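Local coordinates for uncharacterized protein (Legionella pneumophila subsp. pneumophila str. Philadelphia 1, PDB 4RXV) that is of unknown function but, in this N-terminal fragment, carries a RavJ-type domain of the CA peptidase clan and so is probably a cysteine-peptidase-like protein, at residues R12-Q17 with Q183-P188; V175-P180 with F192-S197; G111-D116 with N140-V145; E76-A81 with T214-G219; G94-V99 with T222-T227. All coordinates share one frame; numbering follows the deposited sequence. Where two conformers were deposited one is given.

Contact 1: residues R12-Q17 with Q183-P188; sequences RLKQEQ and QALAIP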
# COMPACT_ATOMS: atom_id res chain seq x y z
N ARG A 12 1.74 4.76 -12.26
CA ARG A 12 0.36 4.77 -11.79
C ARG A 12 0.32 4.95 -10.26
O ARG A 12 -0.53 5.67 -9.74
CB ARG A 12 -0.35 3.48 -12.18
CG ARG A 12 -1.74 3.31 -11.56
CD ARG A 12 -2.72 4.38 -12.05
NE ARG A 12 -4.02 4.28 -11.41
CZ ARG A 12 -4.37 4.92 -10.31
NH1 ARG A 12 -3.50 5.68 -9.67
NH2 ARG A 12 -5.58 4.77 -9.84
N LEU A 13 1.21 4.27 -9.54
CA LEU A 13 1.25 4.39 -8.09
C LEU A 13 1.77 5.77 -7.66
O LEU A 13 1.30 6.31 -6.65
CB LEU A 13 2.13 3.26 -7.53
CG LEU A 13 1.54 1.86 -7.70
CD1 LEU A 13 2.61 0.80 -7.56
CD2 LEU A 13 0.40 1.61 -6.70
N LYS A 14 2.71 6.34 -8.40
CA LYS A 14 3.19 7.68 -8.12
C LYS A 14 2.05 8.71 -8.19
O LYS A 14 2.04 9.70 -7.46
CB LYS A 14 4.36 8.06 -9.03
CG LYS A 14 5.65 7.39 -8.65
CD LYS A 14 6.74 7.52 -9.68
CE LYS A 14 7.09 8.94 -9.98
NZ LYS A 14 8.26 8.99 -10.89
N GLN A 15 1.07 8.49 -9.07
CA GLN A 15 -0.06 9.39 -9.20
C GLN A 15 -0.83 9.53 -7.90
O GLN A 15 -1.55 10.51 -7.73
CB GLN A 15 -0.99 8.96 -10.32
CG GLN A 15 -0.37 9.11 -11.70
CD GLN A 15 -1.26 8.57 -12.78
OE1 GLN A 15 -1.04 7.49 -13.28
NE2 GLN A 15 -2.25 9.34 -13.16
N GLU A 16 -0.74 8.54 -7.00
CA GLU A 16 -1.47 8.59 -5.75
C GLU A 16 -0.86 9.52 -4.72
O GLU A 16 -1.49 9.81 -3.71
CB GLU A 16 -1.64 7.18 -5.17
CG GLU A 16 -2.47 6.30 -6.08
CD GLU A 16 -3.83 6.92 -6.35
OE1 GLU A 16 -4.63 7.05 -5.41
OE2 GLU A 16 -4.10 7.29 -7.51
N GLN A 17 0.36 9.98 -4.97
CA GLN A 17 1.05 10.92 -4.08
C GLN A 17 1.04 10.40 -2.63
O GLN A 17 0.68 11.12 -1.68
CB GLN A 17 0.46 12.32 -4.18
CG GLN A 17 0.63 12.91 -5.59
CD GLN A 17 2.10 13.11 -5.96
OE1 GLN A 17 2.79 13.86 -5.29
NE2 GLN A 17 2.54 12.53 -7.07
N GLN A 183 12.28 2.60 -4.07
CA GLN A 183 12.45 1.69 -2.94
C GLN A 183 11.14 1.11 -2.43
O GLN A 183 11.15 0.43 -1.41
CB GLN A 183 13.12 2.42 -1.78
CG GLN A 183 14.57 2.74 -2.05
CD GLN A 183 15.24 3.46 -0.90
OE1 GLN A 183 14.64 3.66 0.16
NE2 GLN A 183 16.49 3.87 -1.10
N ALA A 184 10.02 1.34 -3.12
CA ALA A 184 8.73 1.01 -2.54
C ALA A 184 7.60 0.71 -3.50
O ALA A 184 6.68 0.01 -3.12
CB ALA A 184 8.29 2.14 -1.62
N LEU A 185 7.60 1.28 -4.70
CA LEU A 185 6.43 1.20 -5.58
C LEU A 185 6.75 0.36 -6.82
O LEU A 185 7.25 0.87 -7.84
CB LEU A 185 5.93 2.59 -5.98
CG LEU A 185 5.48 3.48 -4.80
CD1 LEU A 185 5.02 4.84 -5.29
CD2 LEU A 185 4.39 2.81 -3.95
N ALA A 186 6.42 -0.93 -6.74
CA ALA A 186 6.55 -1.91 -7.80
C ALA A 186 8.01 -2.17 -8.14
O ALA A 186 8.47 -1.93 -9.26
CB ALA A 186 5.74 -1.52 -9.02
N ILE A 187 8.74 -2.65 -7.13
CA ILE A 187 10.17 -2.89 -7.25
C ILE A 187 10.54 -4.28 -6.73
O ILE A 187 9.84 -4.86 -5.91
CB ILE A 187 11.03 -1.78 -6.52
CG1 ILE A 187 11.16 -1.94 -4.97
CG2 ILE A 187 10.56 -0.39 -6.90
CD1 ILE A 187 9.92 -1.90 -4.18
N PRO A 188 11.64 -4.84 -7.23
CA PRO A 188 12.11 -6.12 -6.70
C PRO A 188 12.65 -6.02 -5.29
O PRO A 188 13.03 -4.94 -4.83
CB PRO A 188 13.21 -6.53 -7.68
CG PRO A 188 13.68 -5.24 -8.26
CD PRO A 188 12.52 -4.32 -8.29
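L185 and A186 press against L13 of helix 6-14 from a G1 beta bulge, in which A186 and I187 both face I169 of strand 168-170. The segment 183-188 arrives from Q183, whose backbone pairs with A193, and from A184, whose methyl packs on helix 172-176. L185 comes next and points at helix 6-14. Its CG lies beside the backbone N and anti to the carbonyl carbon (chi1 -60°), which carries CD1 to 4.0 Å from L13 CB. The same methyl reaches the start of the next side chain, with L185 CD1 4.3 Å from K14 CG, while the K14 ammonium turns off to a salt bridge with E11. At A186 the chain turns a corner with a positive phi of 67°, and I187 goes on to pair through its backbone with I169. The touching surface is apolar and largely buried. L13 also rests on V170 of strand 168-170 and S109 of helix 105-114, so helix 6-14 is lodged between the sheet, the bulge and helix 105-114. L13 CD1 completes the contact, lying 4.1 Å from L185 CB and 4.2 Å from A186 CB.

Contact 2: residues V175-P180 with F192-S197; sequences VGMGHP and FAYNRS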
# COMPACT_ATOMS: atom_id res chain seq x y z
N VAL A 175 6.57 4.99 1.33
CA VAL A 175 6.60 6.28 0.64
C VAL A 175 6.07 7.39 1.57
O VAL A 175 6.64 8.48 1.63
CB VAL A 175 5.81 6.21 -0.67
CG1 VAL A 175 5.83 7.56 -1.41
CG2 VAL A 175 6.42 5.14 -1.56
N GLY A 176 5.02 7.10 2.33
CA GLY A 176 4.58 7.99 3.39
C GLY A 176 5.66 8.30 4.40
O GLY A 176 5.77 9.42 4.92
N MET A 177 6.52 7.32 4.65
CA MET A 177 7.65 7.39 5.58
C MET A 177 8.92 7.93 4.90
O MET A 177 10.00 7.86 5.50
CB MET A 177 7.91 6.02 6.19
CG MET A 177 6.77 5.53 7.09
SD MET A 177 6.57 6.51 8.60
CE MET A 177 7.95 5.91 9.56
N GLY A 178 8.78 8.53 3.72
CA GLY A 178 9.86 9.29 3.13
C GLY A 178 10.73 8.57 2.13
O GLY A 178 11.59 9.21 1.54
N HIS A 179 10.50 7.28 1.90
CA HIS A 179 11.30 6.54 0.93
C HIS A 179 10.83 6.82 -0.49
O HIS A 179 9.65 7.04 -0.72
CB HIS A 179 11.27 5.05 1.25
CG HIS A 179 11.87 4.73 2.58
ND1 HIS A 179 13.20 4.43 2.74
CD2 HIS A 179 11.33 4.72 3.82
CE1 HIS A 179 13.45 4.23 4.02
NE2 HIS A 179 12.34 4.43 4.70
N PRO A 180 11.74 6.83 -1.45
CA PRO A 180 11.34 7.12 -2.83
C PRO A 180 10.61 5.96 -3.50
O PRO A 180 10.70 4.80 -3.06
CB PRO A 180 12.68 7.36 -3.53
CG PRO A 180 13.65 6.52 -2.74
CD PRO A 180 13.19 6.61 -1.32
N PHE A 192 13.99 -2.91 -2.24
CA PHE A 192 12.96 -2.54 -1.27
C PHE A 192 13.54 -1.97 0.02
O PHE A 192 14.44 -2.55 0.60
CB PHE A 192 12.08 -3.78 -1.02
CG PHE A 192 11.04 -3.61 0.08
CD1 PHE A 192 10.21 -2.49 0.15
CD2 PHE A 192 10.85 -4.61 1.00
CE1 PHE A 192 9.28 -2.37 1.15
CE2 PHE A 192 9.91 -4.49 2.00
CZ PHE A 192 9.11 -3.39 2.07
N ALA A 193 12.98 -0.86 0.47
CA ALA A 193 13.43 -0.15 1.66
C ALA A 193 13.55 -1.04 2.88
O ALA A 193 14.44 -0.83 3.68
CB ALA A 193 12.46 0.97 1.98
N TYR A 194 12.60 -1.96 3.07
CA TYR A 194 12.55 -2.77 4.29
C TYR A 194 12.83 -4.24 3.97
O TYR A 194 12.21 -5.16 4.53
CB TYR A 194 11.22 -2.60 5.02
CG TYR A 194 10.80 -1.16 5.24
CD1 TYR A 194 11.67 -0.22 5.78
CD2 TYR A 194 9.53 -0.75 4.91
CE1 TYR A 194 11.28 1.11 5.96
CE2 TYR A 194 9.12 0.57 5.11
CZ TYR A 194 10.00 1.49 5.64
OH TYR A 194 9.53 2.78 5.80
N ASN A 195 13.78 -4.48 3.08
CA ASN A 195 13.98 -5.84 2.60
C ASN A 195 14.55 -6.81 3.62
O ASN A 195 14.42 -8.01 3.41
CB ASN A 195 14.77 -5.90 1.30
CG ASN A 195 16.14 -5.37 1.41
OD1 ASN A 195 16.62 -4.95 2.47
ND2 ASN A 195 16.82 -5.41 0.29
N ARG A 196 15.16 -6.37 4.72
CA ARG A 196 15.59 -7.30 5.75
C ARG A 196 14.49 -7.73 6.72
O ARG A 196 14.70 -8.63 7.52
CB ARG A 196 16.79 -6.75 6.51
CG ARG A 196 17.97 -6.46 5.62
CD ARG A 196 18.60 -7.73 5.08
NE ARG A 196 19.63 -7.43 4.09
CZ ARG A 196 19.56 -7.72 2.78
NH1 ARG A 196 18.52 -8.37 2.27
NH2 ARG A 196 20.56 -7.37 1.99
N SER A 197 13.34 -7.07 6.65
CA SER A 197 12.20 -7.46 7.46
C SER A 197 11.07 -8.03 6.62
O SER A 197 10.01 -8.33 7.14
CB SER A 197 11.67 -6.26 8.24
OG SER A 197 11.14 -5.30 7.37
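H179 and Y194 meet as an offset edge-to-face (T-shaped) pair: the edge of the tyrosine is directed at the face of the imidazole, with ring centroids 5.1 Å apart and planes at 78°. The inner side of the contact is closely packed and buried, formed by M177 and Y194. Y194 OH is 3.3 Å from H179 CD2, and M177 CB closes on the same oxygen at 3.6 Å (M177 CB to Y194 OH), its side chain crossing the tyrosine at about a right angle. The Y194 side chain sets off across the direction of the partner segment; chi1 of -50° places CG beside the backbone N, and the hydroxyl end then approaches H179 and M177.

Toward solvent the same imidazole meets A193, and both of these residues are partly exposed. A193 CB sits over one face of the imidazole as a CH-pi contact, 3.9 Å from the ring centroid and 22° off the normal. The same methyl lies above the centre of the Y194 ring, so it fills the angle between the two rings. A Schellman motif ends helix 172-176: G178, at positive phi, is its C-prime residue, with H179 N bonded to A174 O and G178 N to V175 O. The chain then leaves the helix at H179.

Y194 OH and H179 NE2 are each hydrogen-bonded to C32 O, while H179 ND1 bonds to Q183 OE1. Sharing one backbone carbonyl ties both rings to the loop that carries C32, and bonds at both nitrogens limit the rotation of the imidazole.

Contact 3: residues G111-D116 with N140-V145; sequences GVLLDD and NITLLV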
# COMPACT_ATOMS: atom_id res chain seq x y z
N GLY A 111 -5.91 -1.98 -4.13
CA GLY A 111 -7.06 -1.50 -4.89
C GLY A 111 -6.67 -0.85 -6.20
O GLY A 111 -7.27 -1.14 -7.24
N VAL A 112 -5.67 0.03 -6.17
CA VAL A 112 -5.19 0.68 -7.38
C VAL A 112 -4.80 -0.36 -8.44
O VAL A 112 -5.12 -0.22 -9.61
CB VAL A 112 -4.02 1.62 -7.06
CG1 VAL A 112 -3.31 2.09 -8.30
CG2 VAL A 112 -4.50 2.81 -6.20
N LEU A 113 -4.07 -1.38 -8.00
CA LEU A 113 -3.57 -2.39 -8.92
C LEU A 113 -4.66 -3.32 -9.42
O LEU A 113 -4.68 -3.66 -10.60
CB LEU A 113 -2.47 -3.18 -8.23
CG LEU A 113 -1.28 -2.32 -7.85
CD1 LEU A 113 -0.38 -3.07 -6.86
CD2 LEU A 113 -0.52 -1.79 -9.02
N LEU A 114 -5.58 -3.71 -8.55
CA LEU A 114 -6.70 -4.57 -8.93
C LEU A 114 -7.64 -3.86 -9.89
O LEU A 114 -8.39 -4.51 -10.61
CB LEU A 114 -7.44 -5.07 -7.67
CG LEU A 114 -6.69 -6.18 -6.91
CD1 LEU A 114 -7.17 -6.31 -5.49
CD2 LEU A 114 -6.79 -7.50 -7.63
N ASP A 115 -7.65 -2.54 -9.87
CA ASP A 115 -8.54 -1.74 -10.71
C ASP A 115 -7.99 -1.56 -12.11
O ASP A 115 -8.68 -1.00 -12.94
CB ASP A 115 -8.76 -0.37 -10.07
CG ASP A 115 -9.88 0.39 -10.72
OD1 ASP A 115 -11.00 -0.15 -10.76
OD2 ASP A 115 -9.63 1.52 -11.19
N ASP A 116 -6.77 -2.01 -12.37
CA ASP A 116 -6.11 -1.80 -13.66
C ASP A 116 -6.24 -3.03 -14.56
O ASP A 116 -5.78 -4.11 -14.23
CB ASP A 116 -4.63 -1.49 -13.42
CG ASP A 116 -3.90 -1.07 -14.67
OD1 ASP A 116 -3.80 -1.90 -15.60
OD2 ASP A 116 -3.41 0.08 -14.73
N ASN A 140 1.66 -4.60 6.63
CA ASN A 140 1.17 -5.28 5.44
C ASN A 140 1.80 -4.68 4.19
O ASN A 140 2.11 -3.48 4.15
CB ASN A 140 -0.34 -5.29 5.39
CG ASN A 140 -0.93 -6.04 6.58
OD1 ASN A 140 -0.41 -7.06 6.99
ND2 ASN A 140 -2.00 -5.53 7.13
N ILE A 141 2.01 -5.52 3.21
CA ILE A 141 2.65 -5.17 1.95
C ILE A 141 1.85 -5.79 0.82
O ILE A 141 1.34 -6.89 0.95
CB ILE A 141 4.12 -5.71 1.91
CG1 ILE A 141 4.95 -5.02 3.01
CG2 ILE A 141 4.74 -5.53 0.55
CD1 ILE A 141 6.35 -5.62 3.18
N THR A 142 1.77 -5.10 -0.31
CA THR A 142 1.12 -5.62 -1.51
C THR A 142 2.16 -6.18 -2.45
O THR A 142 3.24 -5.59 -2.61
CB THR A 142 0.22 -4.55 -2.11
OG1 THR A 142 -0.86 -4.37 -1.19
CG2 THR A 142 -0.34 -4.91 -3.47
N LEU A 143 1.84 -7.30 -3.08
CA LEU A 143 2.71 -7.94 -4.07
C LEU A 143 2.01 -8.05 -5.41
O LEU A 143 0.81 -8.30 -5.49
CB LEU A 143 3.12 -9.35 -3.67
CG LEU A 143 3.78 -9.52 -2.31
CD1 LEU A 143 4.04 -11.02 -2.06
CD2 LEU A 143 5.05 -8.72 -2.20
N LEU A 144 2.80 -7.89 -6.45
CA LEU A 144 2.45 -8.30 -7.81
C LEU A 144 3.25 -9.55 -8.14
O LEU A 144 4.47 -9.51 -8.13
CB LEU A 144 2.79 -7.19 -8.81
CG LEU A 144 1.93 -5.93 -8.67
CD1 LEU A 144 2.62 -4.73 -9.28
CD2 LEU A 144 0.58 -6.13 -9.31
N VAL A 145 2.57 -10.67 -8.37
CA VAL A 145 3.26 -11.91 -8.69
C VAL A 145 2.93 -12.30 -10.12
O VAL A 145 1.81 -12.13 -10.57
CB VAL A 145 2.93 -13.06 -7.70
CG1 VAL A 145 3.43 -12.70 -6.29
CG2 VAL A 145 1.45 -13.39 -7.68
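L113 brings a single methyl, CD1, against the strand segment 140-145, and nearly everything the contact buries gathers round that carbon. T142 and L144, two residues apart and so on the same face of the strand, both meet it. L113 CD1 lies 3.9 Å from T142 CG2 and 4.0 Å from L144 CD2, with L144 CG close behind at 4.1 Å from the same L113 CD1.

L113 has the largest share of the buried surface and points directly at the strand. Its CG is anti to the carbonyl carbon (chi1 -62°) and chi2 is extended, which sends CD1 out to the partners. L144, second in share, sets off across the direction of the helix; its branched far end then approaches L113 and crosses that side chain at a slant. T142 slides past L113 in the opposite direction. Its two branches divide the work: CG2, anti to the backbone N, supplies the apolar touch, whereas OG1 is hydrogen-bonded to A106 O, near the start of the same helix 105-114, so the buried hydroxyl is satisfied by the helix itself.

The next residue, L143, points away and packs on I169 across the sheet. Helix 105-114 thus lies on one face of the antiparallel sheet formed by strands 168-170, 136-146, 123-133 and 202-206, an arrangement consistent with the helix-on-sheet core of papain-like CA-clan enzymes. I9 of helix 6-14 touches both L113 and L144, and V170 of strand 168-170 touches L113, so the helix-strand seam continues into its neighbours.

Contact 4: residues E76-A81 with T214-G219; sequences EYIKFA and TSTRTG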
# COMPACT_ATOMS: atom_id res chain seq x y z
N GLU A 76 -13.29 -4.96 -2.15
CA GLU A 76 -12.98 -4.27 -0.90
C GLU A 76 -11.71 -3.43 -1.00
O GLU A 76 -11.65 -2.35 -0.44
CB GLU A 76 -12.84 -5.27 0.24
CG GLU A 76 -14.15 -5.84 0.72
CD GLU A 76 -13.87 -7.00 1.62
OE1 GLU A 76 -13.72 -6.76 2.84
OE2 GLU A 76 -13.78 -8.13 1.12
N TYR A 77 -10.70 -3.94 -1.69
CA TYR A 77 -9.47 -3.18 -1.86
C TYR A 77 -9.70 -1.94 -2.73
O TYR A 77 -9.19 -0.86 -2.42
CB TYR A 77 -8.37 -4.05 -2.44
CG TYR A 77 -7.89 -5.10 -1.47
CD1 TYR A 77 -7.10 -4.76 -0.39
CD2 TYR A 77 -8.25 -6.43 -1.62
CE1 TYR A 77 -6.67 -5.69 0.52
CE2 TYR A 77 -7.83 -7.39 -0.70
CZ TYR A 77 -7.03 -7.01 0.37
OH TYR A 77 -6.59 -7.90 1.32
N ILE A 78 -10.49 -2.09 -3.79
CA ILE A 78 -10.82 -0.94 -4.64
C ILE A 78 -11.58 0.12 -3.83
O ILE A 78 -11.27 1.32 -3.89
CB ILE A 78 -11.58 -1.41 -5.89
CG1 ILE A 78 -10.67 -2.33 -6.73
CG2 ILE A 78 -12.11 -0.24 -6.68
CD1 ILE A 78 -11.32 -2.90 -7.98
N LYS A 79 -12.54 -0.31 -3.02
CA LYS A 79 -13.28 0.62 -2.19
C LYS A 79 -12.39 1.31 -1.17
O LYS A 79 -12.60 2.48 -0.88
CB LYS A 79 -14.44 -0.09 -1.50
CG LYS A 79 -15.68 -0.21 -2.36
CD LYS A 79 -16.86 -0.73 -1.57
CE LYS A 79 -16.71 -2.22 -1.32
NZ LYS A 79 -17.53 -2.68 -0.19
N PHE A 80 -11.43 0.58 -0.62
CA PHE A 80 -10.50 1.15 0.36
C PHE A 80 -9.77 2.35 -0.27
O PHE A 80 -9.71 3.43 0.32
CB PHE A 80 -9.52 0.08 0.83
CG PHE A 80 -8.59 0.52 1.94
CD1 PHE A 80 -7.47 1.26 1.68
CD2 PHE A 80 -8.84 0.14 3.25
CE1 PHE A 80 -6.62 1.65 2.69
CE2 PHE A 80 -7.99 0.52 4.28
CZ PHE A 80 -6.87 1.28 4.00
N ALA A 81 -9.24 2.17 -1.47
CA ALA A 81 -8.55 3.25 -2.16
C ALA A 81 -9.50 4.42 -2.44
O ALA A 81 -9.15 5.59 -2.25
CB ALA A 81 -7.95 2.75 -3.44
N THR A 214 -13.13 -11.95 -11.20
CA THR A 214 -13.49 -11.78 -12.60
C THR A 214 -14.67 -10.84 -12.81
O THR A 214 -14.75 -10.14 -13.82
CB THR A 214 -13.82 -13.12 -13.24
OG1 THR A 214 -12.74 -14.02 -12.98
CG2 THR A 214 -14.00 -12.93 -14.70
N SER A 215 -15.59 -10.82 -11.85
CA SER A 215 -16.75 -9.94 -11.92
C SER A 215 -16.48 -8.56 -11.32
O SER A 215 -17.39 -7.74 -11.22
CB SER A 215 -17.96 -10.58 -11.25
OG SER A 215 -17.72 -10.84 -9.89
N THR A 216 -15.25 -8.30 -10.92
CA THR A 216 -14.88 -7.01 -10.35
C THR A 216 -14.45 -6.10 -11.50
O THR A 216 -13.45 -6.35 -12.16
CB THR A 216 -13.76 -7.16 -9.31
OG1 THR A 216 -14.20 -8.04 -8.27
CG2 THR A 216 -13.41 -5.82 -8.69
N ARG A 217 -15.20 -5.04 -11.70
CA ARG A 217 -14.95 -4.05 -12.73
C ARG A 217 -13.59 -3.39 -12.58
O ARG A 217 -13.13 -3.14 -11.47
CB ARG A 217 -16.03 -2.97 -12.58
CG ARG A 217 -16.39 -2.22 -13.84
CD ARG A 217 -17.77 -1.55 -13.69
NE ARG A 217 -18.45 -1.36 -14.97
CZ ARG A 217 -19.31 -2.23 -15.52
NH1 ARG A 217 -19.59 -3.38 -14.92
NH2 ARG A 217 -19.86 -1.96 -16.70
N THR A 218 -12.95 -3.08 -13.69
CA THR A 218 -11.76 -2.26 -13.69
C THR A 218 -12.10 -0.81 -14.05
O THR A 218 -13.19 -0.52 -14.55
CB THR A 218 -10.70 -2.81 -14.66
OG1 THR A 218 -11.23 -2.86 -15.99
CG2 THR A 218 -10.24 -4.19 -14.22
N GLY A 219 -11.18 0.12 -13.82
CA GLY A 219 -11.42 1.51 -14.16
C GLY A 219 -12.41 2.21 -13.23
O GLY A 219 -12.98 3.25 -13.57
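I78 and T216 reach toward each other tip to tip, and the isoleucine carries the contact from its side of the seam. The CB of I78 points at the segment 214-219 but is still 5.5 Å from T216 CG2. One branch, I78 CG2, is anti to the backbone N and stops further off, 6.1 Å from T216 CG2. The other branch does the reaching. I78 CG1 is anti to the carbonyl carbon (chi1 -64°); on the way out it packs against a helix carbonyl, with I78 CG1 3.6 Å from G111 O, while T216 CG2 remains beyond touching distance at 4.9 Å from I78 CG1. An extended chi2 of 178° then puts CD1 at the far end of the chain, where it makes two contacts: I78 CD1 lies 3.7 Å from T216 CG2 and 3.9 Å from R217 O.

Helix 74-84 is here covered by the irregular chain that follows strand 202-206, which runs past it in an extended course through T216 and R217 without forming a strand of its own. The helix face also meets Q220 and L221 through I78, and T216 in turn packs on A74 and Q75, so the tail follows the helix over more than one turn.

Polar atoms of T216 and R217 bond elsewhere. T216 OG1 is hydrogen-bonded to S212 O and T216 O to R120 NH2, and R217 O, the same oxygen that meets I78 CD1, accepts from Q220 NE2. R217 turns the end of its side chain away from the helix, into an exposed position.

Contact 5: residues G94-V99 with T222-T227; sequences GEAVRV and TPYTGT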
# COMPACT_ATOMS: atom_id res chain seq x y z
N GLY A 94 -2.87 23.50 3.14
CA GLY A 94 -3.67 23.67 1.94
C GLY A 94 -3.95 22.40 1.16
O GLY A 94 -4.52 22.46 0.07
N GLU A 95 -3.57 21.25 1.72
CA GLU A 95 -3.74 19.97 1.06
C GLU A 95 -4.73 19.09 1.82
O GLU A 95 -4.61 18.89 3.04
CB GLU A 95 -2.38 19.25 0.95
CG GLU A 95 -1.32 20.04 0.18
CD GLU A 95 0.06 19.41 0.27
OE1 GLU A 95 0.31 18.62 1.20
OE2 GLU A 95 0.90 19.71 -0.60
N ALA A 96 -5.71 18.54 1.10
CA ALA A 96 -6.70 17.69 1.73
C ALA A 96 -6.03 16.52 2.44
O ALA A 96 -5.16 15.86 1.89
CB ALA A 96 -7.68 17.17 0.70
N VAL A 97 -6.51 16.25 3.64
CA VAL A 97 -5.97 15.19 4.47
C VAL A 97 -6.46 13.80 4.05
O VAL A 97 -7.65 13.56 3.90
CB VAL A 97 -6.37 15.45 5.93
CG1 VAL A 97 -6.02 14.27 6.83
CG2 VAL A 97 -5.67 16.69 6.44
N ARG A 98 -5.49 12.91 3.87
CA ARG A 98 -5.70 11.46 3.76
C ARG A 98 -4.85 10.82 4.83
O ARG A 98 -3.78 11.35 5.14
CB ARG A 98 -5.32 10.96 2.37
CG ARG A 98 -6.14 11.60 1.25
CD ARG A 98 -5.73 11.06 -0.14
NE ARG A 98 -4.37 11.47 -0.43
CZ ARG A 98 -3.59 10.95 -1.37
NH1 ARG A 98 -4.02 9.98 -2.18
NH2 ARG A 98 -2.35 11.40 -1.50
N VAL A 99 -5.31 9.71 5.40
CA VAL A 99 -4.64 9.12 6.55
C VAL A 99 -4.49 7.62 6.39
O VAL A 99 -5.43 6.95 6.02
CB VAL A 99 -5.44 9.36 7.85
CG1 VAL A 99 -4.67 8.82 9.07
CG2 VAL A 99 -5.80 10.81 8.04
N THR A 222 -10.40 6.92 -10.00
CA THR A 222 -9.75 8.05 -10.63
C THR A 222 -8.38 8.22 -9.98
O THR A 222 -8.29 8.35 -8.77
CB THR A 222 -10.59 9.30 -10.46
OG1 THR A 222 -11.89 9.07 -11.03
CG2 THR A 222 -9.93 10.47 -11.12
N PRO A 223 -7.29 8.20 -10.77
CA PRO A 223 -5.99 8.49 -10.16
C PRO A 223 -6.02 9.79 -9.39
O PRO A 223 -6.67 10.74 -9.82
CB PRO A 223 -5.05 8.57 -11.36
CG PRO A 223 -5.70 7.68 -12.40
CD PRO A 223 -7.17 7.96 -12.23
N TYR A 224 -5.35 9.85 -8.25
CA TYR A 224 -5.48 11.01 -7.39
C TYR A 224 -4.98 12.29 -8.06
O TYR A 224 -5.52 13.37 -7.82
CB TYR A 224 -4.71 10.79 -6.10
CG TYR A 224 -5.10 11.73 -4.96
CD1 TYR A 224 -6.39 11.73 -4.46
CD2 TYR A 224 -4.16 12.55 -4.34
CE1 TYR A 224 -6.76 12.53 -3.43
CE2 TYR A 224 -4.53 13.37 -3.27
CZ TYR A 224 -5.83 13.34 -2.81
OH TYR A 224 -6.21 14.11 -1.75
N THR A 225 -3.94 12.15 -8.87
CA THR A 225 -3.42 13.23 -9.70
C THR A 225 -3.11 12.68 -11.09
O THR A 225 -2.94 11.46 -11.29
CB THR A 225 -2.13 13.83 -9.12
OG1 THR A 225 -1.09 12.84 -9.08
CG2 THR A 225 -2.36 14.42 -7.74
N GLY A 226 -3.01 13.58 -12.06
CA GLY A 226 -2.60 13.19 -13.38
C GLY A 226 -1.13 13.44 -13.55
O GLY A 226 -0.62 14.49 -13.16
N THR A 227 -0.43 12.50 -14.17
CA THR A 227 1.01 12.63 -14.35
C THR A 227 1.32 13.90 -15.13
O THR A 227 0.71 14.16 -16.17
CB THR A 227 1.55 11.45 -15.15
OG1 THR A 227 1.13 10.22 -14.54
CG2 THR A 227 3.08 11.51 -15.27
O HOH W 1 -4.35 15.72 -0.67
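R98 lays its guanidinium flat over the ring of Y224, with the two planes only 6° apart. The centres are 3.5 Å apart and the R98 CZ to centroid line is 24° off the ring normal, which makes the pair a cation-pi stack set over the face. The closest carbon is Y224 CE2, 3.2 Å from R98 CZ. The two side chains slide past each other in opposite directions, so that the aliphatic part of the arginine lies along the hydroxyl end of the tyrosine, with R98 CD 3.5 Å from Y224 OH. A bend at chi3 (-66°) turns the guanidinium over the ring.

R98 lies in the irregular break of strand 95-100, the middle strand of a small mixed sheet with 22-23 and 91-92, and Y224 belongs to the tail after strand 202-206. The contact therefore closes the tail onto that sheet. The guanidinium is gripped at both terminal nitrogens, NH2 by E16 O and NH1 by N85 OD1, which fixes its rotation; E16 OE2 accepts from Y224 N.

At the far end of the ring a water in the plane of its edge bridges to the strand, accepting or donating to Y224 OH and donating to A96 O, each at 2.7 Å from the water oxygen.

Contacts 1 and 3 are apolar, buried and nearest the centre of the chain; they share the neighbourhood of helices 6-14 and 105-114, where R12, L13 and E16 pack on V112. Contact 2, partly buried, lies on the opposite side of the chain's centre from contact 4 and swaps aliphatic packing for rings and polar bonds; it joins contact 1 through Q183 O to A193 N. Contacts 4 and 5 both lie farther out and take the C-terminal tail, yet 4 is buried methyl packing on a helix while 5 is a partly buried charged stack at a sheet. D115 O to G219 N links contacts 3 and 4; Q15 O to T225 OG1 links 1 and 5.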